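Local coordinates for pyruvate kinase (Toxoplasma gondii, PDB 3GG8), which probably catalyses the last step of glycolysis, the magnesium-dependent transfer of a phosphoryl group from phosphoenolpyruvate to ADP, yielding pyruvate and ATP, at residues Gly110-Lys113 against Pro117-Leu120; Asp235-Arg240 against Phe265-Ala270; His249-Pro254 against Ile445-Val450. All coordinates share one frame; numbering follows the deposited sequence.

Interaction 1: residues Gly110-Lys113 against Pro117-Leu120; sequences GFLK and PITL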
loop_
_atom_site.group_PDB
_atom_site.type_symbol
_atom_site.label_atom_id
_atom_site.label_comp_id
_atom_site.label_asym_id
_atom_site.label_seq_id
_atom_site.Cartn_x
_atom_site.Cartn_y
_atom_site.Cartn_z
ATOM N N GLY C 110 -19.931 -23.557 51.446
ATOM C CA GLY C 110 -19.750 -23.762 52.875
ATOM C C GLY C 110 -19.311 -25.165 53.243
ATOM O O GLY C 110 -18.675 -25.868 52.445
ATOM N N PHE C 111 -19.670 -25.571 54.457
ATOM C CA PHE C 111 -19.235 -26.845 55.023
ATOM C C PHE C 111 -20.233 -27.965 54.760
ATOM O O PHE C 111 -21.420 -27.714 54.619
ATOM C CB PHE C 111 -18.966 -26.690 56.526
ATOM C CG PHE C 111 -17.844 -25.738 56.835
ATOM C CD1 PHE C 111 -16.520 -26.155 56.743
ATOM C CD2 PHE C 111 -18.111 -24.419 57.196
ATOM C CE1 PHE C 111 -15.476 -25.276 57.016
ATOM C CE2 PHE C 111 -17.073 -23.527 57.476
ATOM C CZ PHE C 111 -15.755 -23.954 57.387
ATOM N N LEU C 112 -19.721 -29.191 54.692
ATOM C CA LEU C 112 -20.514 -30.382 54.412
ATOM C C LEU C 112 -20.600 -31.292 55.645
ATOM O O LEU C 112 -19.688 -31.324 56.475
ATOM C CB LEU C 112 -19.930 -31.139 53.206
ATOM C CG LEU C 112 -20.072 -30.447 51.836
ATOM C CD1 LEU C 112 -19.272 -31.146 50.737
ATOM C CD2 LEU C 112 -21.548 -30.313 51.435
ATOM N N LYS C 113 -21.697 -32.026 55.767
ATOM C CA LYS C 113 -21.853 -32.932 56.892
ATOM C C LYS C 113 -20.666 -33.886 56.955
ATOM O O LYS C 113 -20.213 -34.405 55.919
ATOM C CB LYS C 113 -23.177 -33.702 56.838
ATOM C CG LYS C 113 -23.699 -33.996 58.234
ATOM C CD LYS C 113 -24.678 -35.136 58.283
ATOM C CE LYS C 113 -24.508 -35.900 59.586
ATOM N NZ LYS C 113 -25.263 -37.182 59.568
ATOM N N PRO C 117 -17.513 -35.366 51.144
ATOM C CA PRO C 117 -17.901 -34.801 49.854
ATOM C C PRO C 117 -19.248 -35.345 49.381
ATOM O O PRO C 117 -19.661 -36.443 49.779
ATOM C CB PRO C 117 -16.776 -35.258 48.913
ATOM C CG PRO C 117 -15.632 -35.607 49.822
ATOM C CD PRO C 117 -16.295 -36.186 51.029
ATOM N N ILE C 118 -19.930 -34.561 48.552
ATOM C CA ILE C 118 -21.266 -34.913 48.070
ATOM C C ILE C 118 -21.268 -35.059 46.554
ATOM O O ILE C 118 -20.624 -34.292 45.841
ATOM C CB ILE C 118 -22.355 -33.886 48.520
ATOM C CG1 ILE C 118 -22.008 -32.466 48.054
ATOM C CG2 ILE C 118 -22.523 -33.925 50.030
ATOM C CD1 ILE C 118 -23.196 -31.523 47.966
ATOM N N THR C 119 -21.992 -36.047 46.052
ATOM C CA THR C 119 -22.063 -36.179 44.609
ATOM C C THR C 119 -23.473 -35.849 44.126
ATOM O O THR C 119 -24.453 -36.448 44.584
ATOM C CB THR C 119 -21.536 -37.556 44.078
ATOM O OG1 THR C 119 -22.602 -38.493 44.021
ATOM C CG2 THR C 119 -20.427 -38.112 44.960
ATOM N N LEU C 120 -23.563 -34.864 43.229
ATOM C CA LEU C 120 -24.840 -34.482 42.638
ATOM C C LEU C 120 -24.983 -35.088 41.260
ATOM O O LEU C 120 -24.005 -35.199 40.520
ATOM C CB LEU C 120 -25.001 -32.970 42.571
ATOM C CG LEU C 120 -25.026 -32.302 43.941
ATOM C CD1 LEU C 120 -23.687 -31.623 44.196
ATOM C CD2 LEU C 120 -26.172 -31.317 44.034
#
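Leu-112 and Pro-117 mark the closest approach of the two backbones, their CA atoms 6.9 Å apart, and only three residues separate the two segments. No backbone or side-chain hydrogen bond joins Gly-110-Lys-113 to Pro-117-Leu-120, so the contact rests on apolar side chains. Leu-112 and Ile-118 both aim their CB atoms at the opposing segment, and the two side chains lie roughly perpendicular to each other. CD1 of Leu-112 fits between CA of Pro-117, at 4.0 Å, and CG1 of Ile-118, at 4.1 Å, while CD2 of Leu-112 meets Ile-118 alone, 4.0 Å from CG2 of Ile-118 and at the same 4.0 Å from its CD1. One methyl thus meets both branches of Ile-118. That is possible because CG1 of Ile-118 stands between its backbone N and carbonyl carbon (chi1 57°), while CG2 is anti to the carbonyl carbon. Pro-117 turns its ring away and offers its backbone flank.

Polar backbone groups are served from outside: Leu-112 N hydrogen-bonds to Glu-189 OE2, and Ile-118 pairs with Ile-187 in the small antiparallel sheet of strands 118-120 and 185-187. Ile-141 of strand 140-142 touches both Leu-112 and Ile-118, adding a third apolar side chain. The strands belong to the lid-like beta domain, the B domain of pyruvate kinases, inserted in the barrel sequence after strand 97-101. The chemistry is ordinary van der Waals contact between buried apolar groups, which has little directionality; the hydrogen bonds to Glu-189 and Ile-187 probably help to set the segments' positions.

Interaction 2: residues Asp235-Arg240 against Phe265-Ala270; sequences DVRYIR and FDEILA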
loop_
_atom_site.group_PDB
_atom_site.type_symbol
_atom_site.label_atom_id
_atom_site.label_comp_id
_atom_site.label_asym_id
_atom_site.label_seq_id
_atom_site.Cartn_x
_atom_site.Cartn_y
_atom_site.Cartn_z
ATOM N N ASP C 235 -12.237 0.835 40.039
ATOM C CA ASP C 235 -11.352 -0.003 40.840
ATOM C C ASP C 235 -9.910 0.485 40.687
ATOM O O ASP C 235 -9.178 0.577 41.673
ATOM C CB ASP C 235 -11.460 -1.476 40.428
ATOM C CG ASP C 235 -12.831 -2.085 40.721
ATOM O OD1 ASP C 235 -13.468 -1.700 41.713
ATOM O OD2 ASP C 235 -13.262 -2.988 39.971
ATOM N N VAL C 236 -9.523 0.816 39.451
ATOM C CA VAL C 236 -8.168 1.294 39.149
ATOM C C VAL C 236 -7.905 2.686 39.738
ATOM O O VAL C 236 -6.849 2.914 40.322
ATOM C CB VAL C 236 -7.879 1.330 37.636
ATOM C CG1 VAL C 236 -6.419 1.676 37.398
ATOM C CG2 VAL C 236 -8.267 -0.021 36.934
ATOM N N ARG C 237 -8.859 3.604 39.552
ATOM C CA ARG C 237 -8.795 4.952 40.138
ATOM C C ARG C 237 -8.675 4.885 41.661
ATOM O O ARG C 237 -7.989 5.708 42.289
ATOM C CB ARG C 237 -10.023 5.799 39.730
ATOM C CG ARG C 237 -10.041 6.181 38.249
ATOM C CD ARG C 237 -11.128 7.181 37.879
ATOM N NE ARG C 237 -12.396 6.532 37.550
ATOM C CZ ARG C 237 -12.716 6.017 36.357
ATOM N NH1 ARG C 237 -11.869 6.058 35.338
ATOM N NH2 ARG C 237 -13.894 5.450 36.183
ATOM N N TYR C 238 -9.346 3.898 42.241
ATOM C CA TYR C 238 -9.333 3.690 43.680
ATOM C C TYR C 238 -7.949 3.304 44.186
ATOM O O TYR C 238 -7.466 3.887 45.160
ATOM C CB TYR C 238 -10.392 2.654 44.099
ATOM C CG TYR C 238 -10.356 2.381 45.576
ATOM C CD1 TYR C 238 -10.643 3.391 46.496
ATOM C CD2 TYR C 238 -10.000 1.131 46.059
ATOM C CE1 TYR C 238 -10.584 3.149 47.868
ATOM C CE2 TYR C 238 -9.939 0.879 47.416
ATOM C CZ TYR C 238 -10.223 1.883 48.315
ATOM O OH TYR C 238 -10.157 1.623 49.666
ATOM N N ILE C 239 -7.304 2.339 43.513
ATOM C CA ILE C 239 -5.933 1.969 43.858
ATOM C C ILE C 239 -4.941 3.141 43.691
ATOM O O ILE C 239 -4.080 3.350 44.555
ATOM C CB ILE C 239 -5.434 0.744 43.085
ATOM C CG1 ILE C 239 -6.363 -0.448 43.324
ATOM C CG2 ILE C 239 -3.996 0.407 43.517
ATOM C CD1 ILE C 239 -6.421 -1.424 42.195
ATOM N N ARG C 240 -5.073 3.897 42.596
ATOM C CA ARG C 240 -4.195 5.036 42.350
ATOM C C ARG C 240 -4.277 6.099 43.450
ATOM O O ARG C 240 -3.252 6.648 43.863
ATOM C CB ARG C 240 -4.468 5.656 40.983
ATOM C CG ARG C 240 -3.506 6.770 40.625
ATOM C CD ARG C 240 -3.490 7.033 39.143
ATOM N NE ARG C 240 -2.832 5.965 38.392
ATOM C CZ ARG C 240 -3.442 5.189 37.506
ATOM N NH1 ARG C 240 -2.752 4.256 36.862
ATOM N NH2 ARG C 240 -4.743 5.356 37.258
ATOM N N PHE C 265 -13.444 -3.201 29.629
ATOM C CA PHE C 265 -12.008 -3.282 29.319
ATOM C C PHE C 265 -11.337 -1.987 28.870
ATOM O O PHE C 265 -10.234 -1.690 29.317
ATOM C CB PHE C 265 -11.665 -4.397 28.316
ATOM C CG PHE C 265 -10.174 -4.528 28.062
ATOM C CD1 PHE C 265 -9.343 -5.138 29.002
ATOM C CD2 PHE C 265 -9.594 -3.998 26.900
ATOM C CE1 PHE C 265 -7.951 -5.233 28.777
ATOM C CE2 PHE C 265 -8.198 -4.099 26.661
ATOM C CZ PHE C 265 -7.382 -4.709 27.603
ATOM N N ASP C 266 -11.975 -1.234 27.971
ATOM C CA ASP C 266 -11.344 -0.046 27.394
ATOM C C ASP C 266 -11.084 1.043 28.438
ATOM O O ASP C 266 -10.010 1.642 28.460
ATOM C CB ASP C 266 -12.163 0.487 26.218
ATOM C CG ASP C 266 -12.114 -0.444 25.001
ATOM O OD1 ASP C 266 -11.036 -0.954 24.658
ATOM O OD2 ASP C 266 -13.158 -0.666 24.372
ATOM N N GLU C 267 -12.061 1.276 29.311
ATOM C CA GLU C 267 -11.914 2.243 30.392
ATOM C C GLU C 267 -10.914 1.732 31.449
ATOM O O GLU C 267 -10.124 2.516 31.995
ATOM C CB GLU C 267 -13.284 2.566 30.999
ATOM C CG GLU C 267 -13.347 3.836 31.892
ATOM C CD GLU C 267 -14.636 3.914 32.750
ATOM O OE1 GLU C 267 -15.537 3.053 32.571
ATOM O OE2 GLU C 267 -14.736 4.819 33.613
ATOM N N ILE C 268 -10.929 0.427 31.721
ATOM C CA ILE C 268 -9.917 -0.191 32.593
ATOM C C ILE C 268 -8.500 0.010 32.017
ATOM O O ILE C 268 -7.610 0.501 32.701
ATOM C CB ILE C 268 -10.206 -1.691 32.830
ATOM C CG1 ILE C 268 -11.476 -1.876 33.665
ATOM C CG2 ILE C 268 -9.009 -2.394 33.484
ATOM C CD1 ILE C 268 -12.060 -3.296 33.583
ATOM N N LEU C 269 -8.308 -0.342 30.751
ATOM C CA LEU C 269 -7.019 -0.168 30.106
ATOM C C LEU C 269 -6.539 1.284 30.147
ATOM O O LEU C 269 -5.362 1.534 30.400
ATOM C CB LEU C 269 -7.072 -0.658 28.664
ATOM C CG LEU C 269 -5.836 -0.498 27.778
ATOM C CD1 LEU C 269 -4.564 -1.055 28.397
ATOM C CD2 LEU C 269 -6.115 -1.155 26.408
ATOM N N ALA C 270 -7.443 2.230 29.880
ATOM C CA ALA C 270 -7.091 3.652 29.868
ATOM C C ALA C 270 -6.596 4.116 31.225
ATOM O O ALA C 270 -5.701 4.950 31.292
ATOM C CB ALA C 270 -8.280 4.520 29.409
#
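Arg-237 NH2 is held by two carboxylates, Glu-267 across the contact and Asp-234, about one turn earlier on the same helix as the arginine. The bond from Arg-237 NH2 to Glu-267 OE2 measures 2.8 Å and is nearly straight, with an N-H...O angle of 164°. Its geometry differs at the two ends: the oxygen lies close to the guanidinium plane, at the edge of that group, but the nitrogen meets it from above the carboxylate plane, 38° out of it. The planes themselves are 29° apart, and NH1 of Arg-237 stays 3.6 Å from the same OE2, so one hydrogen bond carries the salt bridge, which is not bidentate. NH1 instead pairs with Glu-271 OE2. Three acids around one guanidinium would be expected to stabilise its positive charge and limit its rotation.

The arginine chain bends at chi3, whereas Glu-267 runs out extended with CG anti to its backbone N; the side chains meet at about a right angle. Both helices pack on the outside of the (beta/alpha)8 barrel, helix 233-243 ahead of strand 251-256 and helix 265-271 following it. Beneath the ion pair, the two segments have their nearest CA atoms at Val-236 and Ile-268, 6.9 Å apart. Their side chains meet through one methyl each, CG2 of Val-236 lying 4.3 Å from CG2 of Ile-268, and both also rest on Pro-254 of the intervening barrel strand.

Interaction 3: residues His249-Pro254 against Ile445-Val450; sequences HIRIIP and IKHLQV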
loop_
_atom_site.group_PDB
_atom_site.type_symbol
_atom_site.label_atom_id
_atom_site.label_comp_id
_atom_site.label_asym_id
_atom_site.label_seq_id
_atom_site.Cartn_x
_atom_site.Cartn_y
_atom_site.Cartn_z
ATOM N N HIS C 249 5.579 5.743 42.499
ATOM C CA HIS C 249 6.474 4.952 41.645
ATOM C C HIS C 249 5.966 3.523 41.426
ATOM O O HIS C 249 6.708 2.652 40.961
ATOM C CB HIS C 249 7.897 4.909 42.216
ATOM C CG HIS C 249 8.519 6.254 42.430
ATOM N ND1 HIS C 249 8.975 7.038 41.392
ATOM C CD2 HIS C 249 8.783 6.942 43.566
ATOM C CE1 HIS C 249 9.476 8.160 41.879
ATOM N NE2 HIS C 249 9.374 8.126 43.195
ATOM N N ILE C 250 4.696 3.287 41.732
ATOM C CA ILE C 250 4.103 1.962 41.578
ATOM C C ILE C 250 3.081 1.962 40.442
ATOM O O ILE C 250 2.261 2.883 40.312
ATOM C CB ILE C 250 3.507 1.428 42.914
ATOM C CG1 ILE C 250 4.603 1.333 43.979
ATOM C CG2 ILE C 250 2.853 0.060 42.730
ATOM C CD1 ILE C 250 4.080 0.984 45.335
ATOM N N ARG C 251 3.176 0.940 39.601
ATOM C CA ARG C 251 2.322 0.820 38.434
ATOM C C ARG C 251 1.212 -0.220 38.678
ATOM O O ARG C 251 1.432 -1.223 39.358
ATOM C CB ARG C 251 3.173 0.468 37.208
ATOM C CG ARG C 251 4.173 1.577 36.795
ATOM C CD ARG C 251 3.494 2.929 36.536
ATOM N NE ARG C 251 4.445 4.048 36.441
ATOM C CZ ARG C 251 4.729 4.873 37.450
ATOM N NH1 ARG C 251 4.129 4.710 38.620
ATOM N NH2 ARG C 251 5.608 5.860 37.295
ATOM N N ILE C 252 0.021 0.057 38.141
ATOM C CA ILE C 252 -1.179 -0.743 38.383
ATOM C C ILE C 252 -1.493 -1.659 37.205
ATOM O O ILE C 252 -1.611 -1.193 36.070
ATOM C CB ILE C 252 -2.401 0.170 38.710
ATOM C CG1 ILE C 252 -2.072 1.092 39.889
ATOM C CG2 ILE C 252 -3.661 -0.662 39.066
ATOM C CD1 ILE C 252 -3.121 2.151 40.136
ATOM N N ILE C 253 -1.628 -2.957 37.486
ATOM C CA ILE C 253 -1.873 -3.974 36.447
ATOM C C ILE C 253 -3.162 -4.745 36.755
ATOM O O ILE C 253 -3.117 -5.790 37.400
ATOM C CB ILE C 253 -0.695 -4.988 36.318
ATOM C CG1 ILE C 253 0.654 -4.285 36.092
ATOM C CG2 ILE C 253 -0.999 -6.049 35.234
ATOM C CD1 ILE C 253 0.785 -3.540 34.734
ATOM N N PRO C 254 -4.319 -4.225 36.316
ATOM C CA PRO C 254 -5.578 -4.915 36.573
ATOM C C PRO C 254 -5.605 -6.313 35.951
ATOM O O PRO C 254 -5.102 -6.510 34.836
ATOM C CB PRO C 254 -6.618 -4.017 35.889
ATOM C CG PRO C 254 -5.981 -2.698 35.800
ATOM C CD PRO C 254 -4.533 -2.966 35.582
ATOM N N ILE C 445 13.737 1.849 35.445
ATOM C CA ILE C 445 14.439 0.622 35.048
ATOM C C ILE C 445 13.675 -0.665 35.446
ATOM O O ILE C 445 13.613 -1.627 34.662
ATOM C CB ILE C 445 15.888 0.620 35.584
ATOM C CG1 ILE C 445 16.774 1.435 34.650
ATOM C CG2 ILE C 445 16.455 -0.801 35.719
ATOM C CD1 ILE C 445 17.421 2.528 35.373
ATOM N N LYS C 446 13.090 -0.660 36.643
ATOM C CA LYS C 446 12.264 -1.768 37.131
ATOM C C LYS C 446 10.945 -1.925 36.347
ATOM O O LYS C 446 10.550 -3.043 36.016
ATOM C CB LYS C 446 11.972 -1.608 38.635
ATOM C CG LYS C 446 13.208 -1.635 39.546
ATOM C CD LYS C 446 13.566 -3.039 39.951
ATOM C CE LYS C 446 14.737 -3.082 40.909
ATOM N NZ LYS C 446 14.384 -2.586 42.266
ATOM N N HIS C 447 10.272 -0.811 36.060
ATOM C CA HIS C 447 9.019 -0.837 35.300
ATOM C C HIS C 447 9.197 -1.404 33.893
ATOM O O HIS C 447 8.302 -2.017 33.334
ATOM C CB HIS C 447 8.388 0.558 35.236
ATOM C CG HIS C 447 7.910 1.071 36.561
ATOM N ND1 HIS C 447 7.993 2.401 36.918
ATOM C CD2 HIS C 447 7.346 0.435 37.616
ATOM C CE1 HIS C 447 7.484 2.566 38.124
ATOM N NE2 HIS C 447 7.091 1.388 38.574
ATOM N N LEU C 448 10.386 -1.213 33.349
ATOM C CA LEU C 448 10.715 -1.602 31.983
ATOM C C LEU C 448 10.966 -3.095 31.821
ATOM O O LEU C 448 11.133 -3.577 30.701
ATOM C CB LEU C 448 11.946 -0.806 31.525
ATOM C CG LEU C 448 11.847 0.413 30.593
ATOM C CD1 LEU C 448 10.448 0.980 30.371
ATOM C CD2 LEU C 448 12.824 1.483 31.041
ATOM N N GLN C 449 10.983 -3.829 32.928
ATOM C CA GLN C 449 11.267 -5.266 32.893
ATOM C C GLN C 449 10.066 -6.031 32.345
ATOM O O GLN C 449 10.116 -7.237 32.146
ATOM C CB GLN C 449 11.621 -5.774 34.292
ATOM C CG GLN C 449 12.847 -5.104 34.901
ATOM C CD GLN C 449 14.091 -5.280 34.058
ATOM O OE1 GLN C 449 14.420 -6.391 33.623
ATOM N NE2 GLN C 449 14.807 -4.184 33.842
ATOM N N VAL C 450 9.010 -5.275 32.073
ATOM C CA VAL C 450 7.713 -5.790 31.667
ATOM C C VAL C 450 7.428 -5.502 30.162
ATOM O O VAL C 450 6.371 -5.857 29.633
ATOM C CB VAL C 450 6.674 -5.220 32.702
ATOM C CG1 VAL C 450 5.608 -4.417 32.094
ATOM C CG2 VAL C 450 6.180 -6.299 33.681
#
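Arg-251 lays its aliphatic chain over one face of the His-447 imidazole: CG of Arg-251 stands 3.5 Å from the centroid of the His-447 ring and only 14° off the ring normal, a CH-pi contact. The chain then bends at chi2, which carries the guanidinium past the same ring so that CE1 of His-447 sits over the centre of one guanidinium face, 3.7 Å from CZ of Arg-251. The two planes are 29° apart, hence tilted rather than fully stacked. The polar end is held mainly by Arg-248, whose carbonyl oxygen accepts from NH1.

The edge of the imidazole faces the backbone of His-249. His-249 O is met by the NE2-CE1 side of the ring, 2.7 Å from NE2 and 2.9 Å from CE1 of His-447, and with an N-H...O angle of 121° the hydrogen bond from NE2 is weak. The same nitrogen also bonds to Asn-223 O, again weakly.

His-447 accounts for most of what is buried here on the side of helix 442-447, and the ring also packs edge-to-face with Phe-224. Phe-224 belongs to strand 224-227, the barrel neighbour that pairs with strand 251-256, while Ile-445 and Leu-448 lean on strand 454-458; the histidine therefore bridges the start of two barrel strands and the alpha/beta domain.

Along the chain interaction 1 closes first, and the segments of interactions 2 and 3 then alternate. Interaction 1 stands apart in the lid-like beta domain, its centre about 38 Å from that of interaction 2 and about 43 Å from that of interaction 3. The latter two have centres about 15 Å apart and touch through strand 251-256: CD1 of Ile-252 packs 3.6 Å from N of Arg-240, and Pro-254 lies against Val-236 and Ile-268. One barrel strand is thereby covered by a pair of outer helices near its middle and met by the alpha/beta domain at its beginning. Together the contacts sample all three main structural units of the subunit: lid, barrel and C-terminal domain.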